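Long-range contacts in protein Pcdhgb2 (Mus musculus, PDB 5SZR), which probably acts as a calcium-dependent cell-adhesion protein that may help establish neuronal connections, this piece being its extracellular cadherin domains 3 to 6: residues Asn104-Glu109 and Asp136-Glu141; Leu14-Pro19 and Asn69-Thr74; Ala225-Pro230 and Arg318-Pro323; Pro213-Ala218 and Val237-Pro242. One frame throughout, in Å; residues are numbered along the deposited sequence. Where two conformers were deposited one is given.

Contact 1 of 4, residues Asn104-Glu109 and Asp136-Glu141. With CA (calcium ion), chain L; CA (calcium ion), chain K; CA (calcium ion), chain J.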
loop_
_atom_site.group_PDB
_atom_site.type_symbol
_atom_site.label_atom_id
_atom_site.label_comp_id
_atom_site.label_asym_id
_atom_site.label_seq_id
_atom_site.Cartn_x
_atom_site.Cartn_y
_atom_site.Cartn_z
ATOM N N ASN A 104 -9.452 44.326 -24.316
ATOM C CA ASN A 104 -9.358 43.084 -23.553
ATOM C C ASN A 104 -8.973 43.436 -22.122
ATOM O O ASN A 104 -7.796 43.460 -21.760
ATOM C CB ASN A 104 -8.350 42.143 -24.196
ATOM C CG ASN A 104 -8.370 40.758 -23.589
ATOM O OD1 ASN A 104 -9.261 40.417 -22.811
ATOM N ND2 ASN A 104 -7.387 39.943 -23.951
ATOM N N ASP A 105 -9.980 43.721 -21.292
ATOM C CA ASP A 105 -9.737 44.052 -19.894
ATOM C C ASP A 105 -10.544 43.188 -18.928
ATOM O O ASP A 105 -10.599 43.506 -17.736
ATOM C CB ASP A 105 -10.012 45.539 -19.629
ATOM C CG ASP A 105 -11.440 45.947 -19.953
ATOM O OD1 ASP A 105 -12.138 45.198 -20.664
ATOM O OD2 ASP A 105 -11.862 47.032 -19.503
ATOM N N CYS A 106 -11.157 42.103 -19.402
ATOM C CA CYS A 106 -11.912 41.187 -18.553
ATOM C C CYS A 106 -11.278 39.806 -18.633
ATOM O O CYS A 106 -11.157 39.236 -19.723
ATOM C CB CYS A 106 -13.385 41.129 -18.966
ATOM S SG CYS A 106 -14.326 42.626 -18.562
ATOM N N VAL A 107 -10.885 39.274 -17.481
ATOM C CA VAL A 107 -10.210 37.973 -17.409
ATOM C C VAL A 107 -11.224 36.864 -17.668
ATOM O O VAL A 107 -12.400 37.006 -17.282
ATOM C CB VAL A 107 -9.540 37.807 -16.040
ATOM C CG1 VAL A 107 -8.909 36.430 -15.882
ATOM C CG2 VAL A 107 -8.496 38.899 -15.832
ATOM N N PRO A 108 -10.847 35.773 -18.338
ATOM C CA PRO A 108 -11.739 34.607 -18.404
ATOM C C PRO A 108 -11.887 33.965 -17.033
ATOM O O PRO A 108 -10.944 33.928 -16.240
ATOM C CB PRO A 108 -11.030 33.660 -19.380
ATOM C CG PRO A 108 -10.015 34.494 -20.086
ATOM C CD PRO A 108 -9.631 35.590 -19.148
ATOM N N GLU A 109 -13.083 33.455 -16.750
ATOM C CA GLU A 109 -13.315 32.706 -15.524
ATOM C C GLU A 109 -13.765 31.290 -15.857
ATOM O O GLU A 109 -14.422 31.051 -16.876
ATOM C CB GLU A 109 -14.343 33.395 -14.612
ATOM C CG GLU A 109 -15.739 33.552 -15.183
ATOM C CD GLU A 109 -16.728 34.044 -14.136
ATOM O OE1 GLU A 109 -16.705 33.510 -13.004
ATOM O OE2 GLU A 109 -17.516 34.971 -14.436
ATOM N N ASP A 136 -16.588 35.085 -20.253
ATOM C CA ASP A 136 -15.669 36.191 -20.518
ATOM C C ASP A 136 -16.498 37.409 -20.891
ATOM O O ASP A 136 -17.213 37.387 -21.897
ATOM C CB ASP A 136 -14.681 35.842 -21.630
ATOM C CG ASP A 136 -13.505 36.808 -21.697
ATOM O OD1 ASP A 136 -13.730 38.036 -21.808
ATOM O OD2 ASP A 136 -12.349 36.336 -21.632
ATOM N N ARG A 137 -16.398 38.466 -20.085
ATOM C CA ARG A 137 -17.276 39.617 -20.230
ATOM C C ARG A 137 -16.962 40.458 -21.460
ATOM O O ARG A 137 -17.780 41.309 -21.825
ATOM C CB ARG A 137 -17.203 40.483 -18.969
ATOM C CG ARG A 137 -17.582 39.745 -17.684
ATOM C CD ARG A 137 -17.703 40.719 -16.530
ATOM N NE ARG A 137 -18.515 41.873 -16.915
ATOM C CZ ARG A 137 -18.567 43.019 -16.242
ATOM N NH1 ARG A 137 -19.332 44.011 -16.681
ATOM N NH2 ARG A 137 -17.852 43.178 -15.136
ATOM N N ASP A 138 -15.817 40.241 -22.107
ATOM C CA ASP A 138 -15.447 40.980 -23.301
ATOM C C ASP A 138 -16.201 40.451 -24.520
ATOM O O ASP A 138 -16.861 39.408 -24.477
ATOM C CB ASP A 138 -13.939 40.901 -23.541
ATOM C CG ASP A 138 -13.142 41.648 -22.491
ATOM O OD1 ASP A 138 -13.655 42.656 -21.968
ATOM O OD2 ASP A 138 -12.003 41.224 -22.186
ATOM N N SER A 139 -16.092 41.194 -25.621
ATOM C CA SER A 139 -16.717 40.852 -26.890
ATOM C C SER A 139 -15.682 40.319 -27.872
ATOM O O SER A 139 -14.474 40.509 -27.706
ATOM C CB SER A 139 -17.419 42.070 -27.508
ATOM O OG SER A 139 -18.466 42.546 -26.680
ATOM N N GLY A 140 -16.183 39.654 -28.912
ATOM C CA GLY A 140 -15.340 39.216 -30.012
ATOM C C GLY A 140 -14.220 38.301 -29.561
ATOM O O GLY A 140 -14.403 37.417 -28.717
ATOM N N GLU A 141 -13.033 38.525 -30.129
ATOM C CA GLU A 141 -11.884 37.682 -29.818
ATOM C C GLU A 141 -11.462 37.829 -28.363
ATOM O O GLU A 141 -10.997 36.862 -27.743
ATOM C CB GLU A 141 -10.721 38.012 -30.753
ATOM C CG GLU A 141 -10.974 37.625 -32.196
ATOM C CD GLU A 141 -9.774 37.872 -33.089
ATOM O OE1 GLU A 141 -8.713 38.276 -32.564
ATOM O OE2 GLU A 141 -9.893 37.665 -34.316
HETATM CA CA CA L . -11.092 38.829 -22.142
HETATM CA CA CA K . -13.710 45.086 -22.475
HETATM CA CA CA J . -14.203 47.246 -19.482
HETATM O O HOH W 1 -14.656 45.772 -17.214
HETATM O O HOH W 2 -13.294 48.872 -18.098
#

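Contact 2 of 4, residues Leu14-Pro19 and Asn69-Thr74. With CA (calcium ion), chain J; CA (calcium ion), chain K.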
loop_
_atom_site.group_PDB
_atom_site.type_symbol
_atom_site.label_atom_id
_atom_site.label_comp_id
_atom_site.label_asym_id
_atom_site.label_seq_id
_atom_site.Cartn_x
_atom_site.Cartn_y
_atom_site.Cartn_z
ATOM N N LEU A 14 -13.734 56.102 -29.317
ATOM C CA LEU A 14 -12.817 56.139 -28.188
ATOM C C LEU A 14 -12.552 54.728 -27.686
ATOM O O LEU A 14 -13.477 53.919 -27.562
ATOM C CB LEU A 14 -13.371 56.986 -27.034
ATOM C CG LEU A 14 -13.762 58.441 -27.296
ATOM C CD1 LEU A 14 -14.264 59.093 -26.011
ATOM C CD2 LEU A 14 -12.596 59.222 -27.883
ATOM N N ARG A 15 -11.284 54.434 -27.414
ATOM C CA ARG A 15 -10.943 53.199 -26.725
ATOM C C ARG A 15 -11.374 53.298 -25.268
ATOM O O ARG A 15 -11.229 54.344 -24.631
ATOM C CB ARG A 15 -9.443 52.928 -26.826
ATOM C CG ARG A 15 -8.958 52.615 -28.238
ATOM C CD ARG A 15 -7.437 52.588 -28.306
ATOM N NE ARG A 15 -6.946 51.973 -29.535
ATOM C CZ ARG A 15 -6.668 52.638 -30.652
ATOM N NH1 ARG A 15 -6.225 51.986 -31.718
ATOM N NH2 ARG A 15 -6.836 53.953 -30.706
ATOM N N GLU A 16 -11.914 52.200 -24.736
ATOM C CA GLU A 16 -12.467 52.245 -23.386
ATOM C C GLU A 16 -11.418 52.517 -22.315
ATOM O O GLU A 16 -11.793 52.809 -21.174
ATOM C CB GLU A 16 -13.208 50.944 -23.070
ATOM C CG GLU A 16 -12.356 49.688 -23.127
ATOM C CD GLU A 16 -13.042 48.493 -22.477
ATOM O OE1 GLU A 16 -13.843 48.698 -21.542
ATOM O OE2 GLU A 16 -12.785 47.352 -22.906
ATOM N N ASP A 17 -10.128 52.465 -22.645
ATOM C CA ASP A 17 -9.074 52.639 -21.656
ATOM C C ASP A 17 -8.475 54.043 -21.645
ATOM O O ASP A 17 -7.480 54.264 -20.947
ATOM C CB ASP A 17 -7.965 51.606 -21.876
ATOM C CG ASP A 17 -7.230 51.807 -23.190
ATOM O OD1 ASP A 17 -6.314 52.655 -23.242
ATOM O OD2 ASP A 17 -7.562 51.110 -24.170
ATOM N N VAL A 18 -9.044 54.991 -22.385
ATOM C CA VAL A 18 -8.458 56.339 -22.393
ATOM C C VAL A 18 -8.610 56.961 -21.010
ATOM O O VAL A 18 -9.649 56.761 -20.354
ATOM C CB VAL A 18 -9.108 57.215 -23.475
ATOM C CG1 VAL A 18 -8.882 56.620 -24.864
ATOM C CG2 VAL A 18 -10.593 57.433 -23.206
ATOM N N PRO A 19 -7.610 57.682 -20.514
ATOM C CA PRO A 19 -7.690 58.237 -19.161
ATOM C C PRO A 19 -8.627 59.428 -19.114
ATOM O O PRO A 19 -8.925 60.036 -20.154
ATOM C CB PRO A 19 -6.241 58.654 -18.869
ATOM C CG PRO A 19 -5.664 58.932 -20.215
ATOM C CD PRO A 19 -6.309 57.950 -21.150
ATOM N N ASN A 69 -13.769 57.513 -16.110
ATOM C CA ASN A 69 -13.288 56.379 -16.883
ATOM C C ASN A 69 -14.404 55.790 -17.731
ATOM O O ASN A 69 -15.585 55.858 -17.380
ATOM C CB ASN A 69 -12.702 55.310 -15.960
ATOM C CG ASN A 69 -11.406 55.749 -15.326
ATOM O OD1 ASN A 69 -11.387 56.231 -14.194
ATOM N ND2 ASN A 69 -10.309 55.600 -16.062
ATOM N N LEU A 70 -14.017 55.220 -18.862
ATOM C CA LEU A 70 -14.962 54.539 -19.729
ATOM C C LEU A 70 -15.011 53.051 -19.382
ATOM O O LEU A 70 -14.230 52.545 -18.567
ATOM C CB LEU A 70 -14.591 54.755 -21.197
ATOM C CG LEU A 70 -14.492 56.225 -21.637
ATOM C CD1 LEU A 70 -14.191 56.361 -23.128
ATOM C CD2 LEU A 70 -15.763 56.980 -21.281
ATOM N N ASP A 71 -15.961 52.350 -20.004
ATOM C CA ASP A 71 -16.113 50.912 -19.818
ATOM C C ASP A 71 -17.046 50.363 -20.893
ATOM O O ASP A 71 -18.263 50.558 -20.825
ATOM C CB ASP A 71 -16.647 50.587 -18.419
ATOM C CG ASP A 71 -16.839 49.098 -18.188
ATOM O OD1 ASP A 71 -16.245 48.284 -18.920
ATOM O OD2 ASP A 71 -17.589 48.741 -17.252
ATOM N N PHE A 72 -16.473 49.685 -21.892
ATOM C CA PHE A 72 -17.264 49.135 -22.991
ATOM C C PHE A 72 -18.317 48.156 -22.489
ATOM O O PHE A 72 -19.398 48.050 -23.078
ATOM C CB PHE A 72 -16.336 48.459 -23.997
ATOM C CG PHE A 72 -17.050 47.809 -25.151
ATOM C CD1 PHE A 72 -17.347 48.535 -26.293
ATOM C CD2 PHE A 72 -17.399 46.466 -25.106
ATOM C CE1 PHE A 72 -17.991 47.940 -27.359
ATOM C CE2 PHE A 72 -18.046 45.868 -26.171
ATOM C CZ PHE A 72 -18.341 46.604 -27.301
ATOM N N GLU A 73 -18.023 47.437 -21.408
ATOM C CA GLU A 73 -18.973 46.468 -20.881
ATOM C C GLU A 73 -20.193 47.142 -20.261
ATOM O O GLU A 73 -21.238 46.495 -20.126
ATOM C CB GLU A 73 -18.279 45.559 -19.858
ATOM C CG GLU A 73 -17.401 44.456 -20.469
ATOM C CD GLU A 73 -16.259 44.988 -21.336
ATOM O OE1 GLU A 73 -15.542 45.908 -20.892
ATOM O OE2 GLU A 73 -16.081 44.481 -22.465
ATOM N N THR A 74 -20.085 48.418 -19.887
ATOM C CA THR A 74 -21.190 49.177 -19.315
ATOM C C THR A 74 -21.930 50.016 -20.355
ATOM O O THR A 74 -23.164 50.077 -20.336
ATOM C CB THR A 74 -20.678 50.097 -18.200
ATOM O OG1 THR A 74 -19.987 49.323 -17.218
ATOM C CG2 THR A 74 -21.834 50.827 -17.531
HETATM CA CA CA J . -14.203 47.246 -19.482
HETATM CA CA CA K . -13.710 45.086 -22.475
HETATM O O HOH W 1 -14.656 45.772 -17.214
HETATM O O HOH W 2 -13.294 48.872 -18.098
#

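Contact 3 of 4, residues Ala225-Pro230 and Arg318-Pro323. With CA (calcium ion), chain Q; CA (calcium ion), chain P; CA (calcium ion), chain R.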
loop_
_atom_site.group_PDB
_atom_site.type_symbol
_atom_site.label_atom_id
_atom_site.label_comp_id
_atom_site.label_asym_id
_atom_site.label_seq_id
_atom_site.Cartn_x
_atom_site.Cartn_y
_atom_site.Cartn_z
ATOM N N ALA A 225 9.743 -28.783 19.210
ATOM C CA ALA A 225 10.283 -29.841 20.048
ATOM C C ALA A 225 9.157 -30.698 20.611
ATOM O O ALA A 225 8.128 -30.189 21.065
ATOM C CB ALA A 225 11.121 -29.262 21.187
ATOM N N GLU A 226 9.366 -32.008 20.554
ATOM C CA GLU A 226 8.468 -32.993 21.139
ATOM C C GLU A 226 8.112 -32.641 22.577
ATOM O O GLU A 226 8.856 -31.931 23.263
ATOM C CB GLU A 226 9.151 -34.357 21.067
ATOM C CG GLU A 226 8.427 -35.538 21.625
ATOM C CD GLU A 226 9.205 -36.805 21.368
ATOM O OE1 GLU A 226 10.437 -36.802 21.572
ATOM O OE2 GLU A 226 8.592 -37.787 20.914
ATOM N N ASN A 227 6.959 -33.143 23.024
ATOM C CA ASN A 227 6.489 -33.035 24.405
ATOM C C ASN A 227 6.186 -31.596 24.803
ATOM O O ASN A 227 6.146 -31.269 25.996
ATOM C CB ASN A 227 7.483 -33.667 25.384
ATOM C CG ASN A 227 7.763 -35.119 25.057
ATOM O OD1 ASN A 227 6.868 -35.854 24.642
ATOM N ND2 ASN A 227 9.012 -35.538 25.231
ATOM N N ASN A 228 5.992 -30.736 23.808
ATOM C CA ASN A 228 5.524 -29.380 24.027
ATOM C C ASN A 228 4.230 -29.388 24.839
ATOM O O ASN A 228 3.412 -30.305 24.714
ATOM C CB ASN A 228 5.262 -28.712 22.686
ATOM C CG ASN A 228 4.221 -29.459 21.876
ATOM O OD1 ASN A 228 4.466 -30.572 21.400
ATOM N ND2 ASN A 228 3.041 -28.867 21.742
ATOM N N PRO A 229 4.006 -28.370 25.667
ATOM C CA PRO A 229 2.699 -28.231 26.300
ATOM C C PRO A 229 1.638 -28.003 25.244
ATOM O O PRO A 229 1.915 -27.421 24.179
ATOM C CB PRO A 229 2.870 -26.997 27.202
ATOM C CG PRO A 229 4.343 -26.737 27.267
ATOM C CD PRO A 229 4.908 -27.254 25.992
ATOM N N PRO A 230 0.415 -28.468 25.479
ATOM C CA PRO A 230 -0.684 -28.076 24.594
ATOM C C PRO A 230 -0.917 -26.582 24.709
ATOM O O PRO A 230 -0.698 -25.978 25.763
ATOM C CB PRO A 230 -1.880 -28.874 25.125
ATOM C CG PRO A 230 -1.312 -29.882 26.044
ATOM C CD PRO A 230 -0.047 -29.313 26.582
ATOM N N ARG A 318 13.330 -35.510 21.124
ATOM C CA ARG A 318 13.970 -35.349 22.419
ATOM C C ARG A 318 14.344 -36.714 22.981
ATOM O O ARG A 318 13.869 -37.754 22.515
ATOM C CB ARG A 318 13.062 -34.614 23.411
ATOM C CG ARG A 318 12.990 -33.110 23.212
ATOM C CD ARG A 318 12.283 -32.455 24.390
ATOM N NE ARG A 318 12.207 -31.003 24.256
ATOM C CZ ARG A 318 13.197 -30.173 24.573
ATOM N NH1 ARG A 318 13.040 -28.863 24.424
ATOM N NH2 ARG A 318 14.345 -30.654 25.036
ATOM N N ASN A 319 15.205 -36.701 23.997
ATOM C CA ASN A 319 15.655 -37.940 24.631
ATOM C C ASN A 319 14.717 -38.300 25.784
ATOM O O ASN A 319 15.064 -38.235 26.964
ATOM C CB ASN A 319 17.097 -37.811 25.105
ATOM C CG ASN A 319 17.692 -39.153 25.489
ATOM O OD1 ASN A 319 17.412 -40.160 24.845
ATOM N ND2 ASN A 319 18.500 -39.179 26.553
ATOM N N ASP A 320 13.496 -38.693 25.419
ATOM C CA ASP A 320 12.496 -39.091 26.401
ATOM C C ASP A 320 12.339 -40.606 26.507
ATOM O O ASP A 320 11.369 -41.081 27.106
ATOM C CB ASP A 320 11.148 -38.426 26.091
ATOM C CG ASP A 320 10.693 -38.635 24.656
ATOM O OD1 ASP A 320 11.506 -39.065 23.815
ATOM O OD2 ASP A 320 9.511 -38.348 24.365
ATOM N N ASN A 321 13.275 -41.373 25.954
ATOM C CA ASN A 321 13.273 -42.826 26.084
ATOM C C ASN A 321 14.655 -43.276 26.528
ATOM O O ASN A 321 15.652 -42.955 25.876
ATOM C CB ASN A 321 12.890 -43.508 24.771
ATOM C CG ASN A 321 11.440 -43.288 24.408
ATOM O OD1 ASN A 321 10.561 -44.047 24.823
ATOM N ND2 ASN A 321 11.179 -42.248 23.626
ATOM N N ALA A 322 14.710 -44.010 27.637
ATOM C CA ALA A 322 15.959 -44.608 28.069
ATOM C C ALA A 322 16.193 -45.915 27.319
ATOM O O ALA A 322 15.240 -46.625 26.986
ATOM C CB ALA A 322 15.939 -44.875 29.567
ATOM N N PRO A 323 17.450 -46.249 27.028
ATOM C CA PRO A 323 17.731 -47.553 26.420
ATOM C C PRO A 323 17.282 -48.681 27.336
ATOM O O PRO A 323 17.231 -48.537 28.560
ATOM C CB PRO A 323 19.253 -47.547 26.230
ATOM C CG PRO A 323 19.763 -46.449 27.096
ATOM C CD PRO A 323 18.666 -45.440 27.218
HETATM CA CA CA Q . 12.043 -39.132 21.481
HETATM CA CA CA P . 8.270 -39.275 22.626
HETATM CA CA CA R . 17.263 -42.343 24.197
HETATM O O HOH W 3 6.345 -38.333 23.706
HETATM O O HOH W 4 8.076 -41.585 23.789
#

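Contact 4 of 4, residues Pro213-Ala218 and Val237-Pro242. With CA (calcium ion), chain O; MAN (alpha-D-mannopyranose), chain Y.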
loop_
_atom_site.group_PDB
_atom_site.type_symbol
_atom_site.label_atom_id
_atom_site.label_comp_id
_atom_site.label_asym_id
_atom_site.label_seq_id
_atom_site.Cartn_x
_atom_site.Cartn_y
_atom_site.Cartn_z
ATOM N N PRO A 213 -4.558 -10.545 -0.453
ATOM C CA PRO A 213 -3.495 -10.662 0.551
ATOM C C PRO A 213 -2.347 -11.514 0.034
ATOM O O PRO A 213 -2.535 -12.422 -0.778
ATOM C CB PRO A 213 -4.196 -11.322 1.746
ATOM C CG PRO A 213 -5.508 -11.828 1.216
ATOM C CD PRO A 213 -5.871 -10.937 0.080
ATOM N N VAL A 214 -1.140 -11.189 0.490
ATOM C CA VAL A 214 0.076 -11.887 0.087
ATOM C C VAL A 214 0.864 -12.234 1.341
ATOM O O VAL A 214 1.168 -11.350 2.149
ATOM C CB VAL A 214 0.936 -11.035 -0.865
ATOM C CG1 VAL A 214 2.256 -11.735 -1.143
ATOM C CG2 VAL A 214 0.185 -10.768 -2.157
ATOM N N PHE A 215 1.196 -13.515 1.500
ATOM C CA PHE A 215 1.939 -13.952 2.675
ATOM C C PHE A 215 3.382 -13.470 2.611
ATOM O O PHE A 215 3.985 -13.376 1.539
ATOM C CB PHE A 215 1.904 -15.475 2.808
ATOM C CG PHE A 215 0.633 -16.003 3.414
ATOM C CD1 PHE A 215 -0.382 -16.497 2.612
ATOM C CD2 PHE A 215 0.455 -16.004 4.788
ATOM C CE1 PHE A 215 -1.554 -16.988 3.174
ATOM C CE2 PHE A 215 -0.709 -16.483 5.352
ATOM C CZ PHE A 215 -1.714 -16.981 4.546
ATOM N N HIS A 216 3.934 -13.167 3.787
ATOM C CA HIS A 216 5.289 -12.631 3.870
ATOM C C HIS A 216 6.334 -13.651 3.416
ATOM O O HIS A 216 7.419 -13.265 2.965
ATOM C CB HIS A 216 5.558 -12.165 5.303
ATOM C CG HIS A 216 6.836 -11.405 5.475
ATOM N ND1 HIS A 216 6.905 -10.033 5.375
ATOM C CD2 HIS A 216 8.092 -11.825 5.763
ATOM C CE1 HIS A 216 8.149 -9.640 5.580
ATOM N NE2 HIS A 216 8.889 -10.707 5.818
ATOM N N GLN A 217 6.024 -14.948 3.515
ATOM C CA GLN A 217 6.880 -16.011 3.002
ATOM C C GLN A 217 6.116 -16.865 1.996
ATOM O O GLN A 217 4.893 -16.999 2.073
ATOM C CB GLN A 217 7.406 -16.914 4.130
ATOM C CG GLN A 217 8.107 -16.166 5.244
ATOM C CD GLN A 217 8.628 -17.082 6.329
ATOM O OE1 GLN A 217 8.622 -18.309 6.184
ATOM N NE2 GLN A 217 9.093 -16.491 7.425
ATOM N N ALA A 218 6.859 -17.459 1.059
ATOM C CA ALA A 218 6.250 -18.334 0.061
ATOM C C ALA A 218 5.763 -19.642 0.676
ATOM O O ALA A 218 4.806 -20.246 0.175
ATOM C CB ALA A 218 7.248 -18.619 -1.059
ATOM N N VAL A 237 2.075 -16.816 10.991
ATOM C CA VAL A 237 1.985 -16.406 9.596
ATOM C C VAL A 237 1.517 -14.958 9.537
ATOM O O VAL A 237 0.824 -14.470 10.436
ATOM C CB VAL A 237 1.041 -17.336 8.806
ATOM C CG1 VAL A 237 1.541 -18.772 8.857
ATOM C CG2 VAL A 237 -0.383 -17.236 9.340
ATOM N N SER A 238 1.913 -14.259 8.475
ATOM C CA SER A 238 1.524 -12.868 8.277
ATOM C C SER A 238 1.379 -12.607 6.786
ATOM O O SER A 238 2.245 -12.999 5.999
ATOM C CB SER A 238 2.547 -11.903 8.891
ATOM O OG SER A 238 2.161 -10.551 8.697
ATOM N N ALA A 239 0.282 -11.957 6.409
ATOM C CA ALA A 239 0.060 -11.522 5.039
ATOM C C ALA A 239 -0.248 -10.031 5.026
ATOM O O ALA A 239 -0.769 -9.479 5.999
ATOM C CB ALA A 239 -1.078 -12.302 4.370
ATOM N N SER A 240 0.090 -9.381 3.916
ATOM C CA SER A 240 -0.136 -7.955 3.737
ATOM C C SER A 240 -1.167 -7.719 2.640
ATOM O O SER A 240 -1.397 -8.569 1.777
ATOM C CB SER A 240 1.169 -7.229 3.398
ATOM O OG SER A 240 1.764 -7.782 2.237
ATOM N N ASP A 241 -1.787 -6.543 2.686
ATOM C CA ASP A 241 -2.853 -6.181 1.760
ATOM C C ASP A 241 -2.929 -4.661 1.663
ATOM O O ASP A 241 -3.318 -3.999 2.634
ATOM C CB ASP A 241 -4.182 -6.778 2.233
ATOM C CG ASP A 241 -5.281 -6.699 1.180
ATOM O OD1 ASP A 241 -5.518 -5.609 0.626
ATOM O OD2 ASP A 241 -5.922 -7.737 0.915
ATOM N N PRO A 242 -2.571 -4.067 0.518
ATOM C CA PRO A 242 -2.478 -2.601 0.446
ATOM C C PRO A 242 -3.818 -1.888 0.391
ATOM O O PRO A 242 -3.839 -0.653 0.481
ATOM C CB PRO A 242 -1.689 -2.371 -0.848
ATOM C CG PRO A 242 -2.081 -3.510 -1.711
ATOM C CD PRO A 242 -2.248 -4.700 -0.773
HETATM CA CA CA O . -7.677 -6.589 -0.461
HETATM C C1 MAN Y . 3.157 -9.663 9.252
HETATM C C2 MAN Y . 2.216 -8.800 10.105
HETATM C C3 MAN Y . 1.259 -8.017 9.205
HETATM C C4 MAN Y . 2.004 -7.262 8.095
HETATM C C5 MAN Y . 2.976 -8.183 7.337
HETATM C C6 MAN Y . 3.874 -7.403 6.390
HETATM O O2 MAN Y . 2.940 -7.804 10.843
HETATM O O3 MAN Y . 0.467 -7.097 9.954
HETATM O O4 MAN Y . 1.057 -6.747 7.174
HETATM O O5 MAN Y . 3.831 -8.900 8.270
HETATM O O6 MAN Y . 4.579 -8.325 5.566
#

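Contact 1 of 4, residues Asn104-Glu109 and Asp136-Glu141
N104, C106, D136 and D138 converge on one calcium ion (chain L), and this is where the contact is tight. N104 OD1 lies 2.5 Å from that ion and D138 OD2 2.6 Å from it. N104 OD1 and D138 OD2 are 2.9 Å apart, both being ligands of that ion; the N104 amide and D138 carboxylate planes stand 82° apart. D136 presents both OD1 and OD2 to the same ion, and the backbone O of C106 adds a further ligand. D138 OD2 also accepts from C106 N (3.0 Å), met on its syn side and 22° out of the carboxylate plane, while D138 N donates to D136 OD1 in an Asx turn that ties the D136 carboxylate to the backbone two residues on. With CG beside its backbone N (chi1 -68°), D138 spans two metals, its OD1 reaching the second calcium (chain K), which D105 OD1 binds too. Packing is looser on the R137 side: C106 SG rests 3.6 Å from R137 CB, and the arginine is largely solvent-exposed. D105 OD2 binds a third calcium (chain J), which carries two waters. E16 and E73 of the preceding domain are further ligands of the chain J and K ions, in the three-calcium linker characteristic of successive cadherin domains.

Contact 2 of 4, residues Leu14-Pro19 and Asn69-Thr74
L14 opens the contact near the end of strand 9-15, its CD1 lying 4.0 Å from L70 CD1, the two side chains crossing at about a right angle. R15 contributes its backbone: R15 O lies beside L70 CD1 and accepts from V18 N, closing a type I turn from R15 to V18. E16 then carries the polar half of the contact. Its CG sits between the backbone N and the carbonyl carbon (chi1 60°), and the extended chain beyond sends the carboxylate to two calcium ions, OE1 binding that of chain J and OE2 that of chain K, each at 2.5 Å. The same E16 OE1 accepts from F72 N at 2.8 Å, approached from above the carboxylate plane (54° out of it), so one oxygen is gripped by a metal and an amide. This glutamate, with D71 and E73 of the facing loop, forms part of the calcium site at the interdomain junction of a cadherin repeat, to which D105 of the linker adds a ligand. D71 OD1 lies 2.4 Å from the chain J ion and accepts from E73 N in an Asx turn; E73 OE1 bridges both ions, and its OE2 joins it on the chain K ion. E16 also packs through its backbone, E16 O lying 3.4 Å from L70 CB. Past D17, V18 CG2 meets L70 CD1 at 3.8 Å.

Contact 3 of 4, residues Ala225-Pro230 and Arg318-Pro323
Neither segment is a regular strand or helix here, and the backbones come closest at E226 and R318, whose CA atoms are 6.1 Å apart. E226 is extended, with CG anti to the backbone N (chi1 179°), and its carboxylate divides between two calcium ions: OE2 binds that of chain P at 2.3 Å, OE1 that of chain Q at 2.8 Å. E226 OE1 also accepts from R318 N (3.2 Å), met nearly along its C-O axis. D320 comes from the opposite direction and bridges the same pair of ions, OD1 to chain Q and OD2 to chain P. N227 ND2 donates to D320 OD2 at 3.0 Å, a nearly straight bond (170°) lying in the amide plane but above the carboxylate plane. R318 lends its backbone O to the chain Q ion, while its NE lies 3.7 Å from A225 CB. Since E226 and D320 are both acidic and their oxygens lie close, their approach probably depends on the shared calcium ions to offset the charge.

Contact 4 of 4, residues Pro213-Ala218 and Val237-Pro242
An antiparallel strand pairing at the edge of a cadherin-domain sheet joins strand 214-215 to strand 232-240. V214 and S240 form a hydrogen-bonded pair, V214 N to S240 O and S240 N to V214 O, both 2.9 Å; a third bond runs from H216 N to S238 O. F215 and A239 make the non-hydrogen-bonded pair, their CA atoms 3.9 Å apart. F215 CG lies beside the backbone N (chi1 -80°), which turns one ring face to A239 CB, offset toward the rim: this methyl stands 4.2 Å from the ring centroid and 19° off its normal, a CH-pi contact, while F215 CE2 reaches V237 CB at 4.0 Å. An alanine in place of F215 is likely to open a gap beside A239 CB and cost V237 the ring atom CE2 that it packs on. S238 OG carries a covalently attached mannose whose O6 is hydrogen-bonded to H216 ND1 (2.9 Å), at the edge of the imidazole. D241, beyond the pairing, binds a calcium ion (chain O) through both carboxylate oxygens, and D241 OD2 lies 3.3 Å from P213 CD. F215 and A239 pack inward on A297 of strand 290-299, F215 also on Y252 of strand 250-257 and V309 of strand 306-316.

How the contacts relate
Along the chain the order is contact 2, contact 1, then contacts 4 and 3, whose segments alternate. Contacts 1 and 2 are neighbours, centres 14 Å apart, sharing two calcium ions (chains J and K) and two waters: contact 2 supplies the end of the first domain modelled, contact 1 the linker and a loop of the next domain. Contacts 3 and 4 belong to one domain, centres 33 Å apart; contact 4 lies near the calcium ion (chain O) at one end of the domain and contact 3 at the other, where the following linker begins. Contacts 2 and 3 are 103 Å apart between centres, on opposite sides of the chain's centre. The calcium-bound junctions thus recur along an elongated chain, consistent with a calcium-stiffened ectodomain.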